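Local coordinates for protein Phthiocerol/phenolphthiocerol synthesis polyketide synthase type I PpsC (Mycobacterium tuberculosis, PDB 5NJI) that probably dehydrates beta-hydroxyacyl chains to trans-2-enoyl thioesters during polyketide assembly, through the dehydratase domain captured here with a dodecenoyl-CoA, at residues L57-I62 / G188-G193; V209-S214 / P226-I231. The protein carries 1 engineered substitution. All coordinates share one frame; numbering follows the deposited sequence. Where two conformers were deposited one is given.

Interaction 1 of 2, residues L57-I62 / G188-G193; sequences LADFVI and GPAFQG. Engineered in segment 57-62: Phe60 (natural residue His). With 8Z2 (~{S}-[2-[3-[[(2~{R})-4-[[[(2~{R},3~{S},4~{R},5~{R})-5-(6-aminopurin-9-yl)-4-oxidanyl-3-phosphonooxy-oxolan-2-yl]methoxy-oxidanyl-phosphoryl]oxy-oxidanyl-phosphoryl]oxy-3,3-dimethyl-2-oxidanyl-butanoyl]amino]propanoylamino]ethyl] (~{E})-dodec-2-enethioate), chain B.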
loop_
_atom_site.group_PDB
_atom_site.type_symbol
_atom_site.label_atom_id
_atom_site.label_comp_id
_atom_site.label_asym_id
_atom_site.label_seq_id
_atom_site.Cartn_x
_atom_site.Cartn_y
_atom_site.Cartn_z
ATOM N N LEU A 57 0.379 -5.330 12.420
ATOM C CA LEU A 57 1.728 -4.981 11.911
ATOM C C LEU A 57 2.611 -6.293 12.009
ATOM O O LEU A 57 3.465 -6.504 11.219
ATOM C CB LEU A 57 2.432 -3.773 12.648
ATOM C CG LEU A 57 1.987 -2.340 12.231
ATOM C CD1 LEU A 57 0.500 -2.090 12.370
ATOM C CD2 LEU A 57 2.830 -1.256 12.895
ATOM N N ALA A 58 2.475 -7.039 13.107
ATOM C CA ALA A 58 3.259 -8.288 13.233
ATOM C C ALA A 58 3.112 -9.284 12.057
ATOM O O ALA A 58 3.922 -10.147 11.890
ATOM C CB ALA A 58 3.007 -9.072 14.575
ATOM N N ASP A 59 2.045 -9.151 11.286
ATOM C CA ASP A 59 1.804 -10.083 10.202
ATOM C C ASP A 59 2.468 -9.665 8.894
ATOM O O ASP A 59 2.292 -10.357 7.882
ATOM C CB ASP A 59 0.300 -10.260 10.006
ATOM C CG ASP A 59 -0.318 -11.245 10.996
ATOM O OD1 ASP A 59 0.383 -11.713 11.928
ATOM O OD2 ASP A 59 -1.504 -11.580 10.832
ATOM N N PHE A 60 3.249 -8.583 8.885
ATOM C CA PHE A 60 4.001 -8.197 7.697
ATOM C C PHE A 60 5.490 -8.315 8.003
ATOM O O PHE A 60 6.055 -7.465 8.693
ATOM C CB PHE A 60 3.652 -6.791 7.236
ATOM C CG PHE A 60 4.047 -6.551 5.813
ATOM C CD1 PHE A 60 3.188 -6.886 4.782
ATOM C CD2 PHE A 60 5.309 -6.086 5.507
ATOM C CE1 PHE A 60 3.558 -6.692 3.479
ATOM C CE2 PHE A 60 5.695 -5.900 4.204
ATOM C CZ PHE A 60 4.814 -6.218 3.183
ATOM N N VAL A 61 6.103 -9.371 7.500
ATOM C CA VAL A 61 7.450 -9.767 7.884
ATOM C C VAL A 61 8.294 -9.974 6.636
ATOM O O VAL A 61 7.825 -10.518 5.633
ATOM C CB VAL A 61 7.401 -11.042 8.742
ATOM C CG1 VAL A 61 8.799 -11.615 8.983
ATOM C CG2 VAL A 61 6.679 -10.754 10.057
ATOM N N ILE A 62 9.536 -9.506 6.687
ATOM C CA ILE A 62 10.518 -9.736 5.636
ATOM C C ILE A 62 11.776 -10.280 6.297
ATOM O O ILE A 62 12.332 -9.640 7.195
ATOM C CB ILE A 62 10.832 -8.462 4.837
ATOM C CG1 ILE A 62 9.568 -7.940 4.151
ATOM C CG2 ILE A 62 11.936 -8.748 3.809
ATOM C CD1 ILE A 62 9.788 -6.758 3.257
ATOM N N GLY A 188 1.611 -12.854 7.262
ATOM C CA GLY A 188 0.824 -13.572 8.233
ATOM C C GLY A 188 -0.657 -13.538 7.900
ATOM O O GLY A 188 -1.086 -13.004 6.877
ATOM N N PRO A 189 -1.472 -14.111 8.793
ATOM C CA PRO A 189 -2.893 -14.320 8.450
ATOM C C PRO A 189 -3.647 -13.056 8.069
ATOM O O PRO A 189 -4.526 -13.093 7.198
ATOM C CB PRO A 189 -3.455 -14.952 9.728
ATOM C CG PRO A 189 -2.287 -15.666 10.329
ATOM C CD PRO A 189 -1.091 -14.815 10.034
ATOM N N ALA A 190 -3.335 -11.925 8.701
ATOM C CA ALA A 190 -4.068 -10.714 8.404
ATOM C C ALA A 190 -3.902 -10.286 6.950
ATOM O O ALA A 190 -4.782 -9.612 6.423
ATOM C CB ALA A 190 -3.633 -9.598 9.340
ATOM N N PHE A 191 -2.817 -10.678 6.296
ATOM C CA PHE A 191 -2.532 -10.287 4.921
ATOM C C PHE A 191 -2.850 -11.367 3.904
ATOM O O PHE A 191 -2.633 -11.148 2.717
ATOM C CB PHE A 191 -1.054 -9.893 4.781
ATOM C CG PHE A 191 -0.722 -8.546 5.367
ATOM C CD1 PHE A 191 -0.519 -8.386 6.724
ATOM C CD2 PHE A 191 -0.627 -7.432 4.545
ATOM C CE1 PHE A 191 -0.242 -7.139 7.272
ATOM C CE2 PHE A 191 -0.345 -6.170 5.085
ATOM C CZ PHE A 191 -0.139 -6.027 6.446
ATOM N N GLN A 192 -3.340 -12.529 4.334
ATOM C CA GLN A 192 -3.597 -13.638 3.415
ATOM C C GLN A 192 -5.018 -13.530 2.865
ATOM O O GLN A 192 -5.908 -14.348 3.134
ATOM C CB GLN A 192 -3.352 -14.965 4.120
ATOM C CG GLN A 192 -1.864 -15.243 4.387
ATOM C CD GLN A 192 -1.646 -16.439 5.300
ATOM O OE1 GLN A 192 -2.516 -17.296 5.417
ATOM N NE2 GLN A 192 -0.489 -16.490 5.971
ATOM N N GLY A 193 -5.210 -12.497 2.055
ATOM C CA GLY A 193 -6.504 -12.169 1.499
ATOM C C GLY A 193 -6.785 -12.665 0.100
ATOM O O GLY A 193 -7.904 -12.497 -0.371
HETATM C C2 8Z2 B . 15.149 11.170 -3.470
HETATM C C4 8Z2 B . 16.732 9.479 -3.127
HETATM C C5 8Z2 B . 17.456 10.311 -2.416
HETATM C C6 8Z2 B . 17.078 11.551 -2.233
HETATM C C8 8Z2 B . 18.509 8.477 -2.445
HETATM C C10 8Z2 B . 6.168 -9.941 -6.572
HETATM C C11 8Z2 B . 6.482 -10.006 -8.011
HETATM C C12 8Z2 B . 7.757 -10.726 -8.232
HETATM N N9 8Z2 B . 17.358 8.321 -3.094
HETATM N N7 8Z2 B . 18.520 9.683 -1.985
HETATM N N3 8Z2 B . 15.569 9.883 -3.669
HETATM N N1 8Z2 B . 15.939 12.017 -2.747
HETATM N N6 8Z2 B . 17.903 12.263 -1.507
HETATM C "C1'" 8Z2 B . 16.416 7.378 -3.985
HETATM C "C2'" 8Z2 B . 16.893 7.778 -5.329
HETATM O "O2'" 8Z2 B . 15.619 7.949 -5.937
HETATM C "C3'" 8Z2 B . 17.813 6.521 -5.755
HETATM O "O3'" 8Z2 B . 18.735 6.954 -6.797
HETATM C "C4'" 8Z2 B . 16.530 5.453 -5.700
HETATM O "O4'" 8Z2 B . 16.051 5.850 -4.332
HETATM C "C5'" 8Z2 B . 16.596 3.934 -5.707
HETATM O "O5'" 8Z2 B . 17.264 3.349 -4.653
HETATM P P1 8Z2 B . 18.664 3.585 -4.241
HETATM O O11 8Z2 B . 18.420 4.694 -3.326
HETATM O O12 8Z2 B . 19.592 4.167 -5.243
HETATM O O6 8Z2 B . 19.386 2.250 -3.461
HETATM P P2 8Z2 B . 19.604 2.265 -1.861
HETATM O O21 8Z2 B . 19.465 3.711 -1.222
HETATM O O22 8Z2 B . 20.694 1.736 -1.148
HETATM O O7 8Z2 B . 18.303 1.317 -1.586
HETATM C CPA 8Z2 B . 17.524 0.551 -2.523
HETATM C CPB 8Z2 B . 16.441 -0.118 -1.635
HETATM C CP8 8Z2 B . 15.714 1.017 -0.893
HETATM C CP7 8Z2 B . 15.459 -0.912 -2.434
HETATM C CP9 8Z2 B . 17.138 -1.037 -0.637
HETATM O OP3 8Z2 B . 15.168 1.813 -1.869
HETATM C CP6 8Z2 B . 14.603 0.550 0.084
HETATM O OP2 8Z2 B . 14.903 -0.139 0.991
HETATM N NP2 8Z2 B . 13.403 1.098 -0.035
HETATM C CP5 8Z2 B . 12.261 0.848 0.815
HETATM C CP4 8Z2 B . 11.410 -0.257 0.218
HETATM C CP3 8Z2 B . 10.211 -0.502 1.163
HETATM O OP1 8Z2 B . 10.286 -0.210 2.307
HETATM N NP1 8Z2 B . 9.134 -1.053 0.659
HETATM C CP2 8Z2 B . 7.952 -1.282 1.433
HETATM C CP1 8Z2 B . 8.092 -2.464 2.324
HETATM S S 8Z2 B . 8.204 -4.004 1.362
HETATM P P3 8Z2 B . 19.840 8.232 -6.301
HETATM O O31 8Z2 B . 20.290 7.699 -4.763
HETATM O O32 8Z2 B . 19.301 9.491 -5.986
HETATM O O33 8Z2 B . 21.076 8.479 -7.050
HETATM C CA1 8Z2 B . 6.758 -4.183 0.884
HETATM C CA2 8Z2 B . 6.497 -5.410 0.094
HETATM O OA1 8Z2 B . 5.818 -3.476 1.070
HETATM C CA3 8Z2 B . 5.131 -5.605 -0.436
HETATM C CA4 8Z2 B . 4.893 -6.803 -1.260
HETATM C CA5 8Z2 B . 3.558 -6.790 -1.960
HETATM C CA6 8Z2 B . 3.413 -8.024 -2.836
HETATM C CA7 8Z2 B . 4.222 -7.884 -4.146
HETATM C CA8 8Z2 B . 4.489 -9.217 -4.817
HETATM C CA9 8Z2 B . 4.973 -9.110 -6.288
#
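In this dehydratase domain, built like others of its family on a double hotdog fold, the contact lies beside the acyl-thioester pocket, where Asp59, the last residue of the 3-10 segment 57-59, and Phe60, the first of strand 60-62, meet the 3-10 turn 189-191 that follows strand 185-187. Asp59 makes both hydrogen bonds. Its carbonyl O accepts Gly188 N at 2.7 Å. The bond is nearly straight and lies in the carbonyl plane, on a lone pair. Its carboxylate accepts the second bond, from Ala190 N to OD2 at 2.8 Å, on the anti side and 20° out of the carboxylate plane. With CG anti to the carbonyl carbon (chi1 -81°), the carboxylate reaches Ala190 N, while the carbonyl O separately meets Gly188 N. Pro189 lies across the carboxylate, with its CD 3.4 Å from Asp59 OD2.

The second layer is aromatic. Phe60 is an engineered residue in the place of the natural His. Its CD1 sits over one face of the Phe191 ring, displaced toward the rim, 3.6 Å from Phe191 CE2. The ring planes are inclined at 59°, and the pair is oblique. At the far end of the Phe60 ring, CZ lies 3.6 Å from the thioester oxygen OA1 of the ligand, while CA2 of the enoyl group lies at the ring edge, in plane. Further along the strand, Ile62 CD1 is 3.7 Å from the ligand sulfur. His187 also meets the Phe60 ring, at a steep angle.

The two bonds fix the turn against Asp59, and Phe191 packs against one end of a ring whose other end touches the thioester. That ring is apolar and offers the thioester oxygen no hydrogen bond.

Interaction 2 of 2, residues V209-S214 / P226-I231; sequences VRLPAS and PVMMDI. With 8Z2 (~{S}-[2-[3-[[(2~{R})-4-[[[(2~{R},3~{S},4~{R},5~{R})-5-(6-aminopurin-9-yl)-4-oxidanyl-3-phosphonooxy-oxolan-2-yl]methoxy-oxidanyl-phosphoryl]oxy-oxidanyl-phosphoryl]oxy-3,3-dimethyl-2-oxidanyl-butanoyl]amino]propanoylamino]ethyl] (~{E})-dodec-2-enethioate), chain B.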
loop_
_atom_site.group_PDB
_atom_site.type_symbol
_atom_site.label_atom_id
_atom_site.label_comp_id
_atom_site.label_asym_id
_atom_site.label_seq_id
_atom_site.Cartn_x
_atom_site.Cartn_y
_atom_site.Cartn_z
ATOM N N VAL A 209 -10.478 -11.570 -3.752
ATOM C CA VAL A 209 -9.842 -11.092 -2.530
ATOM C C VAL A 209 -10.868 -10.864 -1.434
ATOM O O VAL A 209 -12.053 -10.642 -1.676
ATOM C CB VAL A 209 -9.009 -9.812 -2.769
ATOM C CG1 VAL A 209 -7.903 -10.107 -3.780
ATOM C CG2 VAL A 209 -9.863 -8.627 -3.189
ATOM N N ARG A 210 -10.386 -10.939 -0.195
ATOM C CA ARG A 210 -11.210 -10.698 0.971
ATOM C C ARG A 210 -10.298 -10.132 2.043
ATOM O O ARG A 210 -9.092 -10.381 2.038
ATOM C CB ARG A 210 -11.872 -11.975 1.479
ATOM C CG ARG A 210 -10.911 -12.857 2.238
ATOM C CD ARG A 210 -11.518 -14.198 2.572
ATOM N NE ARG A 210 -12.579 -14.088 3.566
ATOM C CZ ARG A 210 -12.361 -14.048 4.879
ATOM N NH1 ARG A 210 -11.120 -14.099 5.351
ATOM N NH2 ARG A 210 -13.379 -13.954 5.722
ATOM N N LEU A 211 -10.872 -9.351 2.939
ATOM C CA LEU A 211 -10.116 -8.792 4.034
ATOM C C LEU A 211 -10.224 -9.719 5.238
ATOM O O LEU A 211 -11.336 -9.917 5.744
ATOM C CB LEU A 211 -10.644 -7.421 4.379
ATOM C CG LEU A 211 -9.840 -6.631 5.399
ATOM C CD1 LEU A 211 -8.426 -6.320 4.850
ATOM C CD2 LEU A 211 -10.551 -5.350 5.763
ATOM N N PRO A 212 -9.130 -10.337 5.695
ATOM C CA PRO A 212 -9.238 -11.231 6.851
ATOM C C PRO A 212 -9.736 -10.489 8.078
ATOM O O PRO A 212 -9.514 -9.292 8.248
ATOM C CB PRO A 212 -7.810 -11.751 7.039
ATOM C CG PRO A 212 -7.184 -11.642 5.693
ATOM C CD PRO A 212 -7.776 -10.385 5.111
ATOM N N ALA A 213 -10.428 -11.231 8.950
ATOM C CA ALA A 213 -11.027 -10.621 10.131
ATOM C C ALA A 213 -9.989 -9.926 10.993
ATOM O O ALA A 213 -10.270 -8.867 11.572
ATOM C CB ALA A 213 -11.763 -11.677 10.955
ATOM N N SER A 214 -8.787 -10.504 11.102
ATOM C CA SER A 214 -7.760 -9.931 11.966
ATOM C C SER A 214 -7.183 -8.637 11.424
ATOM O O SER A 214 -6.366 -8.010 12.104
ATOM C CB SER A 214 -6.624 -10.934 12.197
ATOM O OG SER A 214 -5.993 -11.309 10.980
ATOM N N PRO A 226 -4.418 -0.222 4.480
ATOM C CA PRO A 226 -3.159 -0.725 3.988
ATOM C C PRO A 226 -3.142 -2.251 3.688
ATOM O O PRO A 226 -2.517 -2.717 2.827
ATOM C CB PRO A 226 -2.164 -0.395 5.129
ATOM C CG PRO A 226 -2.782 0.646 5.888
ATOM C CD PRO A 226 -4.250 0.546 5.721
ATOM N N VAL A 227 -3.834 -3.001 4.522
ATOM C CA VAL A 227 -3.740 -4.470 4.352
ATOM C C VAL A 227 -4.447 -4.839 3.063
ATOM O O VAL A 227 -4.068 -5.606 2.290
ATOM C CB VAL A 227 -4.377 -5.294 5.526
ATOM C CG1 VAL A 227 -4.318 -6.755 5.281
ATOM C CG2 VAL A 227 -3.764 -4.854 6.838
ATOM N N MET A 228 -5.590 -4.210 2.857
ATOM C CA MET A 228 -6.305 -4.362 1.577
ATOM C C MET A 228 -5.555 -3.970 0.088
ATOM O O MET A 228 -5.429 -4.649 -0.807
ATOM C CB MET A 228 -7.748 -3.750 1.515
ATOM C CG MET A 228 -8.608 -4.270 0.410
ATOM S SD MET A 228 -9.195 -5.910 0.954
ATOM C CE MET A 228 -10.588 -6.256 -0.046
ATOM N N MET A 229 -4.886 -2.828 0.254
ATOM C CA MET A 229 -4.000 -2.362 -0.783
ATOM C C MET A 229 -2.860 -3.417 -0.958
ATOM O O MET A 229 -2.547 -3.765 -2.017
ATOM C CB MET A 229 -3.362 -0.979 -0.559
ATOM C CG MET A 229 -2.405 -0.578 -1.649
ATOM S SD MET A 229 -2.008 1.137 -1.390
ATOM C CE MET A 229 -0.755 1.350 -2.601
ATOM N N ASP A 230 -2.238 -3.876 0.133
ATOM C CA ASP A 230 -1.191 -4.866 -0.024
ATOM C C ASP A 230 -1.725 -6.133 -0.683
ATOM O O ASP A 230 -1.052 -6.710 -1.543
ATOM C CB ASP A 230 -0.550 -5.204 1.325
ATOM C CG ASP A 230 0.709 -6.042 1.154
ATOM O OD1 ASP A 230 1.758 -5.457 0.794
ATOM O OD2 ASP A 230 0.650 -7.284 1.334
ATOM N N ILE A 231 -2.917 -6.590 -0.274
ATOM C CA ILE A 231 -3.522 -7.782 -0.869
ATOM C C ILE A 231 -3.705 -7.583 -2.362
ATOM O O ILE A 231 -3.384 -8.462 -3.171
ATOM C CB ILE A 231 -4.857 -8.111 -0.166
ATOM C CG1 ILE A 231 -4.616 -8.643 1.243
ATOM C CG2 ILE A 231 -5.673 -9.143 -0.975
ATOM C CD1 ILE A 231 -5.853 -8.524 2.156
HETATM C C2 8Z2 B . 15.149 11.170 -3.470
HETATM C C4 8Z2 B . 16.732 9.479 -3.127
HETATM C C5 8Z2 B . 17.456 10.311 -2.416
HETATM C C6 8Z2 B . 17.078 11.551 -2.233
HETATM C C8 8Z2 B . 18.509 8.477 -2.445
HETATM C C10 8Z2 B . 6.168 -9.941 -6.572
HETATM C C11 8Z2 B . 6.482 -10.006 -8.011
HETATM C C12 8Z2 B . 7.757 -10.726 -8.232
HETATM N N9 8Z2 B . 17.358 8.321 -3.094
HETATM N N7 8Z2 B . 18.520 9.683 -1.985
HETATM N N3 8Z2 B . 15.569 9.883 -3.669
HETATM N N1 8Z2 B . 15.939 12.017 -2.747
HETATM N N6 8Z2 B . 17.903 12.263 -1.507
HETATM C "C1'" 8Z2 B . 16.416 7.378 -3.985
HETATM C "C2'" 8Z2 B . 16.893 7.778 -5.329
HETATM O "O2'" 8Z2 B . 15.619 7.949 -5.937
HETATM C "C3'" 8Z2 B . 17.813 6.521 -5.755
HETATM O "O3'" 8Z2 B . 18.735 6.954 -6.797
HETATM C "C4'" 8Z2 B . 16.530 5.453 -5.700
HETATM O "O4'" 8Z2 B . 16.051 5.850 -4.332
HETATM C "C5'" 8Z2 B . 16.596 3.934 -5.707
HETATM O "O5'" 8Z2 B . 17.264 3.349 -4.653
HETATM P P1 8Z2 B . 18.664 3.585 -4.241
HETATM O O11 8Z2 B . 18.420 4.694 -3.326
HETATM O O12 8Z2 B . 19.592 4.167 -5.243
HETATM O O6 8Z2 B . 19.386 2.250 -3.461
HETATM P P2 8Z2 B . 19.604 2.265 -1.861
HETATM O O21 8Z2 B . 19.465 3.711 -1.222
HETATM O O22 8Z2 B . 20.694 1.736 -1.148
HETATM O O7 8Z2 B . 18.303 1.317 -1.586
HETATM C CPA 8Z2 B . 17.524 0.551 -2.523
HETATM C CPB 8Z2 B . 16.441 -0.118 -1.635
HETATM C CP8 8Z2 B . 15.714 1.017 -0.893
HETATM C CP7 8Z2 B . 15.459 -0.912 -2.434
HETATM C CP9 8Z2 B . 17.138 -1.037 -0.637
HETATM O OP3 8Z2 B . 15.168 1.813 -1.869
HETATM C CP6 8Z2 B . 14.603 0.550 0.084
HETATM O OP2 8Z2 B . 14.903 -0.139 0.991
HETATM N NP2 8Z2 B . 13.403 1.098 -0.035
HETATM C CP5 8Z2 B . 12.261 0.848 0.815
HETATM C CP4 8Z2 B . 11.410 -0.257 0.218
HETATM C CP3 8Z2 B . 10.211 -0.502 1.163
HETATM O OP1 8Z2 B . 10.286 -0.210 2.307
HETATM N NP1 8Z2 B . 9.134 -1.053 0.659
HETATM C CP2 8Z2 B . 7.952 -1.282 1.433
HETATM C CP1 8Z2 B . 8.092 -2.464 2.324
HETATM S S 8Z2 B . 8.204 -4.004 1.362
HETATM P P3 8Z2 B . 19.840 8.232 -6.301
HETATM O O31 8Z2 B . 20.290 7.699 -4.763
HETATM O O32 8Z2 B . 19.301 9.491 -5.986
HETATM O O33 8Z2 B . 21.076 8.479 -7.050
HETATM C CA1 8Z2 B . 6.758 -4.183 0.884
HETATM C CA2 8Z2 B . 6.497 -5.410 0.094
HETATM O OA1 8Z2 B . 5.818 -3.476 1.070
HETATM C CA3 8Z2 B . 5.131 -5.605 -0.436
HETATM C CA4 8Z2 B . 4.893 -6.803 -1.260
HETATM C CA5 8Z2 B . 3.558 -6.790 -1.960
HETATM C CA6 8Z2 B . 3.413 -8.024 -2.836
HETATM C CA7 8Z2 B . 4.222 -7.884 -4.146
HETATM C CA8 8Z2 B . 4.489 -9.217 -4.817
HETATM C CA9 8Z2 B . 4.973 -9.110 -6.288
#
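No hydrogen bond links Val209-Ser214 to the helical residues Pro226-Ile231: the contact is made almost wholly by aliphatic side chains and one methionine thioether, with one backbone carbonyl touched. Leu211 and Met228 lie at its middle. Leu211 CD1 comes within 4.0 Å of Met228 SD, and Leu211 CB is about as near to the same sulfur. The Met228 chain leaves its backbone extended, with CG anti to N (chi1 -161°), and then bends at chi2 (78°). The bend carries the sulfur past Leu211 and the methyl to Val209, where Met228 CE meets Val209 CG2 at 4.0 Å. Met228 was deposited in two conformers, and this describes one of them.

Ile231, one helical turn on, uses both branches. Its CG2 lies against Val209 CG1 at 3.7 Å, the two side chains running past each other in opposite directions. Its CD1 ends 4.0 Å from Pro212 CD and touches Arg210 O at 3.7 Å. Val227 closes the row more loosely, its CG1 4.2 Å from Leu211 CD1.

Asp230 faces away from this packing. Its OD1 is 3.5 Å from CA5 of the ligand acyl chain, and OD2 is hydrogen-bonded to Gln234.

The helix therefore has one side on the acyl chain and another on the chain leaving strand 205-209. It packs on strands as a hotdog helix does, consistent with the family's double hotdog fold. Val209 and Met228 both rest on Leu299 of strand 292-300, Ile231 packs on Ile194 of strand 194-200, and Met229 touches Ala71 of helix 70-84.

Overall arrangement
The two contacts are neighbours, their centres about 9 Å apart, and both touch the bound acyl-CoA. Interaction 1 is partly buried and joins parts of the chain more than 120 residues apart. It combines hydrogen bonds with aromatic packing. Interaction 2 is buried, joins parts only 12 residues apart, has no hydrogen bond across its segments and is mainly apolar. They meet directly: Gly193 O is 2.9 Å from Arg210 N, a probable hydrogen bond, and Ala190 packs on Val227, Pro212 and Ser214. Helix 226-234 serves both, since Phe191 touches Val227 and Asp230. The ligand is approached from Phe60 and Ile62 near the thioester in interaction 1, and from Asp230 along the acyl chain in interaction 2.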